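Protein NBR1 homolog (PDB 6TGS) acts probably as a plant autophagy receptor that targets ubiquitinated protein aggregates for vacuolar degradation, here represented by its homodimerizing PB1 domain. Local coordinates at residues Asn6-Leu18 and Val77-Val89. The protein carries 3 engineered substitutions. Numbering follows the deposited sequence. Where two conformers were deposited one is given.
With GOL (glycerol), chain B; PEG (di(hydroxyethyl)ether), chain G.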
ATOM      1  N   ASN A   6       1.055  12.630  11.442  1.00 72.55           N
ATOM      2  CA  ASN A   6       0.670  12.932  10.067  1.00 75.21           C
ATOM      3  C   ASN A   6       0.580  11.618   9.301  1.00 67.94           C
ATOM      4  O   ASN A   6       1.539  10.843   9.276  1.00 71.02           O
ATOM      5  CB  ASN A   6       1.665  13.896   9.411  1.00 66.13           C
ATOM      6  CG  ASN A   6       2.985  13.233   9.070  1.00 68.80           C
ATOM      7  OD1 ASN A   6       3.749  12.858   9.959  1.00 67.25           O
ATOM      8  ND2 ASN A   6       3.255  13.072   7.779  1.00 66.67           N
ATOM      9  N   ALA A   7      -0.568  11.364   8.688  1.00 59.95           N
ATOM     10  CA  ALA A   7      -0.833  10.059   8.104  1.00 39.16           C
ATOM     11  C   ALA A   7      -0.323   9.981   6.667  1.00 47.31           C
ATOM     12  O   ALA A   7      -0.164  10.991   5.979  1.00 48.13           O
ATOM     13  CB  ALA A   7      -2.329   9.754   8.154  1.00 46.81           C
ATOM     14  N   LEU A   8      -0.050   8.751   6.227  1.00 36.74           N
ATOM     15  CA  LEU A   8       0.231   8.486   4.823  1.00 34.31           C
ATOM     16  C   LEU A   8      -1.078   8.353   4.061  1.00 28.99           C
ATOM     17  O   LEU A   8      -1.947   7.568   4.444  1.00 26.05           O
ATOM     18  CB  LEU A   8       1.056   7.207   4.664  1.00 32.92           C
ATOM     19  CG  LEU A   8       1.304   6.695   3.235  1.00 38.25           C
ATOM     20  CD1 LEU A   8       2.280   7.588   2.486  1.00 37.17           C
ATOM     21  CD2 LEU A   8       1.794   5.249   3.240  1.00 35.42           C
ATOM     22  N   VAL A   9      -1.213   9.111   2.983  1.00 27.24           N
ATOM     23  CA  VAL A   9      -2.347   8.947   2.084  1.00 28.03           C
ATOM     24  C   VAL A   9      -2.027   7.806   1.126  1.00 21.75           C
ATOM     25  O   VAL A   9      -0.998   7.823   0.444  1.00 25.52           O
ATOM     26  CB  VAL A   9      -2.644  10.244   1.320  1.00 30.01           C
ATOM     27  CG1 VAL A   9      -3.692   9.994   0.252  1.00 25.26           C
ATOM     28  CG2 VAL A   9      -3.116  11.307   2.288  1.00 38.41           C
ATOM     29  N   VAL A  10      -2.907   6.811   1.084  1.00 17.24           N
ATOM     30  CA  VAL A  10      -2.754   5.662   0.199  1.00 18.52           C
ATOM     31  C   VAL A  10      -3.885   5.708  -0.814  1.00 20.25           C
ATOM     32  O   VAL A  10      -5.055   5.829  -0.442  1.00 23.20           O
ATOM     33  CB  VAL A  10      -2.755   4.340   0.984  1.00 19.65           C
ATOM     34  CG1 VAL A  10      -2.622   3.148   0.032  1.00 23.23           C
ATOM     35  CG2 VAL A  10      -1.625   4.338   2.000  1.00 20.52           C
ATOM     36  N   LYS A  11      -3.537   5.658  -2.085  1.00 16.64           N
ATOM     37  CA  LYS A  11      -4.519   5.440  -3.169  1.00 17.25           C
ATOM     38  C   LYS A  11      -4.384   4.033  -3.783  1.00 21.98           C
ATOM     39  O   LYS A  11      -3.264   3.721  -4.093  1.00 22.11           O
ATOM     40  CB  LYS A  11      -4.425   6.575  -4.183  1.00 17.82           C
ATOM     41  CG  LYS A  11      -4.700   7.937  -3.577  1.00 23.72           C
ATOM     42  CD  LYS A  11      -4.652   9.045  -4.578  1.00 25.17           C
ATOM     43  CE  LYS A  11      -4.515  10.388  -3.899  1.00 37.53           C
ATOM     44  NZ  LYS A  11      -4.091  11.436  -4.854  1.00 45.57           N
ATOM     45  N   VAL A  12      -5.375   3.371  -3.944  0.70 16.01           N
ATOM     46  CA  VAL A  12      -5.301   2.019  -4.484  0.70 16.87           C
ATOM     47  C   VAL A  12      -6.102   1.998  -5.774  0.70 16.21           C
ATOM     48  O   VAL A  12      -7.217   2.527  -5.825  0.70 16.77           O
ATOM     49  CB  VAL A  12      -5.834   0.976  -3.485  0.70 18.59           C
ATOM     50  CG1 VAL A  12      -5.622  -0.422  -4.040  0.70 18.51           C
ATOM     51  CG2 VAL A  12      -5.142   1.119  -2.138  0.70 19.11           C
ATOM     52  N   SER A  13      -5.525   1.421  -6.820  0.70 15.33           N
ATOM     53  CA  SER A  13      -6.198   1.284  -8.101  0.70 17.75           C
ATOM     54  C   SER A  13      -6.488  -0.182  -8.387  0.70 21.85           C
ATOM     55  O   SER A  13      -5.585  -1.030  -8.326  0.70 18.91           O
ATOM     56  CB  SER A  13      -5.357   1.885  -9.223  0.70 20.04           C
ATOM     57  OG  SER A  13      -6.053   1.785 -10.447  0.70 24.59           O
ATOM     58  N   TYR A  14      -7.741  -0.478  -8.710  1.00 20.90           N
ATOM     59  CA  TYR A  14      -8.104  -1.806  -9.171  1.00 22.55           C
ATOM     60  C   TYR A  14      -9.277  -1.677 -10.134  1.00 27.32           C
ATOM     61  O   TYR A  14     -10.196  -0.897  -9.885  1.00 31.62           O
ATOM     62  CB  TYR A  14      -8.486  -2.734  -8.002  1.00 21.27           C
ATOM     63  CG  TYR A  14      -8.952  -4.100  -8.433  1.00 21.24           C
ATOM     64  CD1 TYR A  14      -8.043  -5.068  -8.827  1.00 28.76           C
ATOM     65  CD2 TYR A  14     -10.305  -4.425  -8.437  1.00 26.14           C
ATOM     66  CE1 TYR A  14      -8.463  -6.327  -9.223  1.00 32.82           C
ATOM     67  CE2 TYR A  14     -10.733  -5.683  -8.825  1.00 25.22           C
ATOM     68  CZ  TYR A  14      -9.806  -6.628  -9.219  1.00 29.00           C
ATOM     69  OH  TYR A  14     -10.230  -7.872  -9.617  1.00 33.49           O
ATOM     70  N   GLY A  15      -9.219  -2.417 -11.236  1.00 30.60           N
ATOM     71  CA  GLY A  15     -10.326  -2.410 -12.194  1.00 43.62           C
ATOM     72  C   GLY A  15     -10.736  -1.032 -12.666  1.00 38.28           C
ATOM     73  O   GLY A  15     -11.934  -0.726 -12.716  1.00 41.79           O
ATOM     74  N   GLY A  16      -9.763  -0.181 -12.995  1.00 31.49           N
ATOM     75  CA  GLY A  16     -10.042   1.171 -13.461  1.00 29.08           C
ATOM     76  C   GLY A  16     -10.549   2.121 -12.406  1.00 36.19           C
ATOM     77  O   GLY A  16     -10.990   3.226 -12.740  1.00 30.69           O
ATOM     78  N   VAL A  17     -10.478   1.723 -11.141  1.00 32.17           N
ATOM     79  CA  VAL A  17     -11.147   2.380 -10.033  1.00 30.87           C
ATOM     80  C   VAL A  17     -10.088   2.808  -9.033  1.00 25.30           C
ATOM     81  O   VAL A  17      -9.237   1.996  -8.668  1.00 30.69           O
ATOM     82  CB  VAL A  17     -12.148   1.413  -9.369  1.00 36.21           C
ATOM     83  CG1 VAL A  17     -12.771   2.028  -8.182  1.00 26.08           C
ATOM     84  CG2 VAL A  17     -13.191   0.962 -10.360  1.00 35.41           C
ATOM     85  N   LEU A  18     -10.159   4.053  -8.561  1.00 19.18           N
ATOM     86  CA  LEU A  18      -9.231   4.559  -7.551  1.00 18.65           C
ATOM     87  C   LEU A  18      -9.940   4.784  -6.222  1.00 17.45           C
ATOM     88  O   LEU A  18     -10.971   5.464  -6.164  1.00 21.01           O
ATOM     89  CB  LEU A  18      -8.579   5.867  -8.014  1.00 25.44           C
ATOM     90  CG  LEU A  18      -7.316   6.388  -7.323  1.00 24.52           C
ATOM     91  CD1 LEU A  18      -6.156   5.388  -7.422  1.00 23.35           C
ATOM     92  CD2 LEU A  18      -6.893   7.756  -7.895  1.00 26.72           C
ATOM     93  N   VAL A  77       8.562   2.184   2.742  1.00 30.42           N
ATOM     94  CA  VAL A  77       7.770   3.342   2.249  1.00 32.71           C
ATOM     95  C   VAL A  77       7.989   4.509   3.216  1.00 40.53           C
ATOM     96  O   VAL A  77       8.193   5.620   2.769  1.00 41.35           O
ATOM     97  CB  VAL A  77       6.285   2.976   2.119  1.00 30.96           C
ATOM     98  CG1 VAL A  77       5.404   4.206   2.021  1.00 31.44           C
ATOM     99  CG2 VAL A  77       6.045   2.055   0.935  1.00 23.65           C
ATOM    100  N   THR A  78       7.952   4.220   4.499  1.00 42.00           N
ATOM    101  CA  THR A  78       8.138   5.246   5.556  1.00 48.31           C
ATOM    102  C   THR A  78       9.606   5.668   5.619  1.00 50.61           C
ATOM    103  O   THR A  78       9.867   6.864   5.734  1.00 48.16           O
ATOM    104  CB  THR A  78       7.711   4.616   6.887  1.00 46.23           C
ATOM    105  OG1 THR A  78       8.810   3.938   7.486  1.00 61.74           O
ATOM    106  CG2 THR A  78       6.575   3.633   6.744  1.00 54.48           C
ATOM    107  N   ASN A  79      10.516   4.703   5.569  1.00 42.26           N
ATOM    108  CA  ASN A  79      11.961   5.006   5.681  1.00 47.38           C
ATOM    109  C   ASN A  79      12.308   6.031   4.628  1.00 48.46           C
ATOM    110  O   ASN A  79      13.104   6.915   4.886  1.00 54.68           O
ATOM    111  CB  ASN A  79      12.836   3.790   5.426  1.00 39.46           C
ATOM    112  CG  ASN A  79      12.808   2.767   6.528  1.00 51.64           C
ATOM    113  OD1 ASN A  79      12.129   2.951   7.530  1.00 51.04           O
ATOM    114  ND2 ASN A  79      13.547   1.692   6.331  1.00 46.38           N
ATOM    115  N   GLN A  80      11.657   5.908   3.505  1.00 41.18           N
ATOM    116  CA  GLN A  80      11.900   6.820   2.348  1.00 38.14           C
ATOM    117  C   GLN A  80      11.113   8.149   2.441  1.00 56.46           C
ATOM    118  O   GLN A  80      11.145   8.925   1.482  1.00 61.40           O
ATOM    119  CB  GLN A  80      11.603   6.130   1.015  1.00 43.10           C
ATOM    120  CG  GLN A  80      12.622   5.080   0.605  1.00 36.50           C
ATOM    121  CD  GLN A  80      12.206   4.324  -0.632  1.00 40.64           C
ATOM    122  OE1 GLN A  80      11.103   3.803  -0.727  1.00 51.55           O
ATOM    123  NE2 GLN A  80      13.101   4.256  -1.602  1.00 45.92           N
ATOM    124  N   ARG A  81      10.374   8.346   3.520  1.00 52.54           N
ATOM    125  CA  ARG A  81       9.607   9.591   3.729  1.00 56.63           C
ATOM    126  C   ARG A  81       8.618   9.868   2.600  1.00 63.64           C
ATOM    127  O   ARG A  81       8.425  11.025   2.275  1.00 68.58           O
ATOM    128  CB  ARG A  81      10.542  10.754   4.020  1.00 57.79           C
ATOM    129  CG  ARG A  81      11.346  10.612   5.303  1.00 66.72           C
ATOM    130  CD  ARG A  81      12.173  11.866   5.496  1.00 71.88           C
ATOM    131  NE  ARG A  81      13.236  11.690   6.468  1.00 74.22           N
ATOM    132  CZ  ARG A  81      13.143  12.012   7.753  1.00 75.96           C
ATOM    133  NH1 ARG A  81      12.026  12.531   8.231  1.00 75.32           N
ATOM    134  NH2 ARG A  81      14.172  11.809   8.555  1.00 79.78           N
ATOM    135  N   LEU A  82       8.023   8.831   2.013  1.00 59.78           N
ATOM    136  CA  LEU A  82       6.896   9.072   1.081  1.00 56.29           C
ATOM    137  C   LEU A  82       5.699   9.591   1.884  1.00 48.34           C
ATOM    138  O   LEU A  82       5.483   9.091   2.999  1.00 53.56           O
ATOM    139  CB  LEU A  82       6.557   7.781   0.327  1.00 43.40           C
ATOM    140  CG  LEU A  82       7.735   7.085  -0.352  1.00 58.86           C
ATOM    141  CD1 LEU A  82       7.252   5.981  -1.278  1.00 48.03           C
ATOM    142  CD2 LEU A  82       8.588   8.086  -1.116  1.00 59.25           C
ATOM    143  N   LYS A  83       4.941  10.500   1.299  1.00 50.94           N
ATOM    144  CA  LYS A  83       3.712  11.022   1.960  1.00 59.05           C
ATOM    145  C   LYS A  83       2.480  10.587   1.184  1.00 53.08           C
ATOM    146  O   LYS A  83       1.380  10.642   1.736  1.00 52.18           O
ATOM    147  CB  LYS A  83       3.722  12.543   1.864  1.00 58.91           C
ATOM    148  CG  LYS A  83       2.552  13.223   2.566  1.00 52.66           C
ATOM    149  CD  LYS A  83       2.425  14.701   2.277  1.00 69.90           C
ATOM    150  CE  LYS A  83       1.302  15.363   3.042  1.00 64.14           C
ATOM    151  NZ  LYS A  83       1.591  15.430   4.494  1.00 68.07           N
ATOM    152  N   PHE A  84       2.513  10.098   0.099  1.00 42.33           N
ATOM    153  CA  PHE A  84       1.603   9.593  -0.955  1.00 41.54           C
ATOM    154  C   PHE A  84       2.176   8.293  -1.505  1.00 36.93           C
ATOM    155  O   PHE A  84       3.366   8.232  -1.769  1.00 37.54           O
ATOM    156  CB  PHE A  84       1.345  10.660  -2.015  1.00 37.22           C
ATOM    157  CG  PHE A  84       0.485  10.210  -3.163  1.00 50.94           C
ATOM    158  CD1 PHE A  84      -0.753   9.639  -2.933  1.00 47.89           C
ATOM    159  CD2 PHE A  84       0.907  10.367  -4.471  1.00 52.82           C
ATOM    160  CE1 PHE A  84      -1.548   9.223  -3.985  1.00 47.73           C
ATOM    161  CE2 PHE A  84       0.110   9.949  -5.524  1.00 48.62           C
ATOM    162  CZ  PHE A  84      -1.121   9.390  -5.278  1.00 41.61           C
ATOM    163  N   LEU A  85       1.144   7.364  -1.442  1.00 26.36           N
ATOM    164  CA  LEU A  85       1.453   6.079  -2.083  1.00 27.31           C
ATOM    165  C   LEU A  85       0.300   5.691  -2.996  1.00 23.31           C
ATOM    166  O   LEU A  85      -0.799   5.603  -2.523  1.00 30.33           O
ATOM    167  CB  LEU A  85       1.693   5.047  -0.992  1.00 22.37           C
ATOM    168  CG  LEU A  85       2.025   3.643  -1.472  1.00 27.42           C
ATOM    169  CD1 LEU A  85       3.319   3.653  -2.261  1.00 26.37           C
ATOM    170  CD2 LEU A  85       2.135   2.706  -0.288  1.00 26.59           C
ATOM    171  N   LYS A  86       0.597   5.494  -4.266  1.00 20.82           N
ATOM    172  CA  LYS A  86      -0.402   4.963  -5.185  1.00 19.73           C
ATOM    173  C   LYS A  86      -0.043   3.523  -5.496  1.00 21.61           C
ATOM    174  O   LYS A  86       1.015   3.268  -6.089  1.00 19.71           O
ATOM    175  CB  LYS A  86      -0.496   5.755  -6.483  1.00 20.72           C
ATOM    176  CG  LYS A  86      -1.562   5.178  -7.404  1.00 26.47           C
ATOM    177  CD  LYS A  86      -1.397   5.604  -8.846  1.00 32.15           C
ATOM    178  CE  LYS A  86      -2.669   5.319  -9.652  1.00 33.19           C
ATOM    179  NZ  LYS A  86      -2.596   4.102 -10.487  1.00 45.03           N
ATOM    180  N   ILE A  87      -0.931   2.597  -5.123  1.00 15.95           N
ATOM    181  CA  ILE A  87      -0.710   1.158  -5.277  1.00 16.50           C
ATOM    182  C   ILE A  87      -1.603   0.638  -6.396  1.00 17.25           C
ATOM    183  O   ILE A  87      -2.829   0.788  -6.343  1.00 18.13           O
ATOM    184  CB  ILE A  87      -1.002   0.401  -3.973  1.00 18.46           C
ATOM    185  CG1 ILE A  87      -0.100   0.867  -2.828  1.00 21.52           C
ATOM    186  CG2 ILE A  87      -0.920  -1.126  -4.197  1.00 22.49           C
ATOM    187  CD1 ILE A  87      -0.479   0.231  -1.490  1.00 22.76           C
ATOM    188  N   ASN A  88      -1.008  -0.010  -7.398  1.00 15.76           N
ATOM    189  CA  ASN A  88      -1.801  -0.701  -8.398  1.00 16.84           C
ATOM    190  C   ASN A  88      -1.997  -2.151  -7.963  1.00 19.19           C
ATOM    191  O   ASN A  88      -1.038  -2.819  -7.548  1.00 19.80           O
ATOM    192  CB  ASN A  88      -1.118  -0.669  -9.772  1.00 19.49           C
ATOM    193  CG  ASN A  88      -1.232   0.680 -10.462  1.00 36.15           C
ATOM    194  OD1 ASN A  88      -2.124   1.468 -10.170  1.00 30.14           O
ATOM    195  ND2 ASN A  88      -0.325   0.943 -11.397  1.00 45.67           N
ATOM    196  N   VAL A  89      -3.228  -2.652  -8.099  1.00 16.86           N
ATOM    197  CA  VAL A  89      -3.579  -4.015  -7.694  1.00 18.36           C
ATOM    198  C   VAL A  89      -3.805  -4.853  -8.931  1.00 18.94           C
ATOM    199  O   VAL A  89      -4.636  -4.510  -9.777  1.00 20.79           O
ATOM    200  CB  VAL A  89      -4.856  -4.054  -6.827  1.00 19.48           C
ATOM    201  CG1 VAL A  89      -5.159  -5.503  -6.427  1.00 20.33           C
ATOM    202  CG2 VAL A  89      -4.697  -3.205  -5.621  1.00 20.62           C
TER
HETATM  203  C1  GOL B 101      -5.231  -2.250 -11.558  1.00 37.00           C
HETATM  204  O1  GOL B 101      -6.254  -3.171 -11.837  1.00 41.69           O
HETATM  205  C2  GOL B 101      -4.962  -1.455 -12.834  1.00 52.24           C
HETATM  206  O2  GOL B 101      -3.621  -1.090 -12.947  1.00 53.54           O
HETATM  207  C3  GOL B 101      -5.878  -0.223 -12.731  1.00 39.18           C
HETATM  208  O3  GOL B 101      -6.977  -0.546 -11.936  1.00 42.75           O
HETATM  209  C1  PEG G 106      -5.469   4.676 -11.790  1.00 40.63           C
HETATM  210  O1  PEG G 106      -4.800   3.497 -12.163  1.00 50.37           O
HETATM  211  C2  PEG G 106      -6.968   4.422 -11.693  1.00 42.32           C
HETATM  212  O2  PEG G 106      -7.582   4.923 -12.842  1.00 59.91           O
HETATM  213  C3  PEG G 106      -8.158   6.175 -12.637  1.00 40.84           C
HETATM  214  C4  PEG G 106      -9.651   6.060 -12.898  1.00 36.44           C
HETATM  215  O4  PEG G 106     -10.288   5.514 -11.786  1.00 38.74           O
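The ring of F84 meets K11 at its edge, where K11 CG lies in the ring plane, although the spacing of the K11 chain against the ring is too short to be trusted; the backbone N of K86 lies over one face, offset toward the rim, 4.3 Å above the plane. At the other end of the contact V89 O sits 3.6 Å from Y14 CD1, near the plane at the edge of the Y14 ring. Between these aromatics, strands 8-14 and 84-89 run side by side as the parallel central pair of the ubiquitin-like beta-grasp sheet of a PB1 domain, their axes 4.6 Å apart and inclined by 19°. The evidence is the alternation of backbone bonds: L85 N to V9 O, K11 N to L85 O, I87 N to K11 O, S13 N to I87 O and V89 N to S13 O. The bond from V9 N to K83 O is longer (3.3 Å), its donor tilted 28° from the carbonyl plane, where the strands begin.

V10, V12, L85 and I87 point to the face covered by helix 35-46, with V12 reaching I42 and I87 reaching L38. V12 CG1 lies against V89 CG2, though V12 was modelled in two conformers, so their short spacing is doubtful. L8 crosses V77 of helix 71-79 at about a right angle, CD2 to CG1 4.0 Å, joining the helix to the sheet.

K11, S13, F84, K86 and N88 share the reverse face. A bend at chi4 (-101°) helps bring K86 NZ to N88 OD1, 2.7 Å away. With an alanine at K86, N88 OD1 would probably lose this donor and the carboxamide be freer to turn. In the bond itself, NZ lies in the carbonyl plane, on a lone pair of OD1.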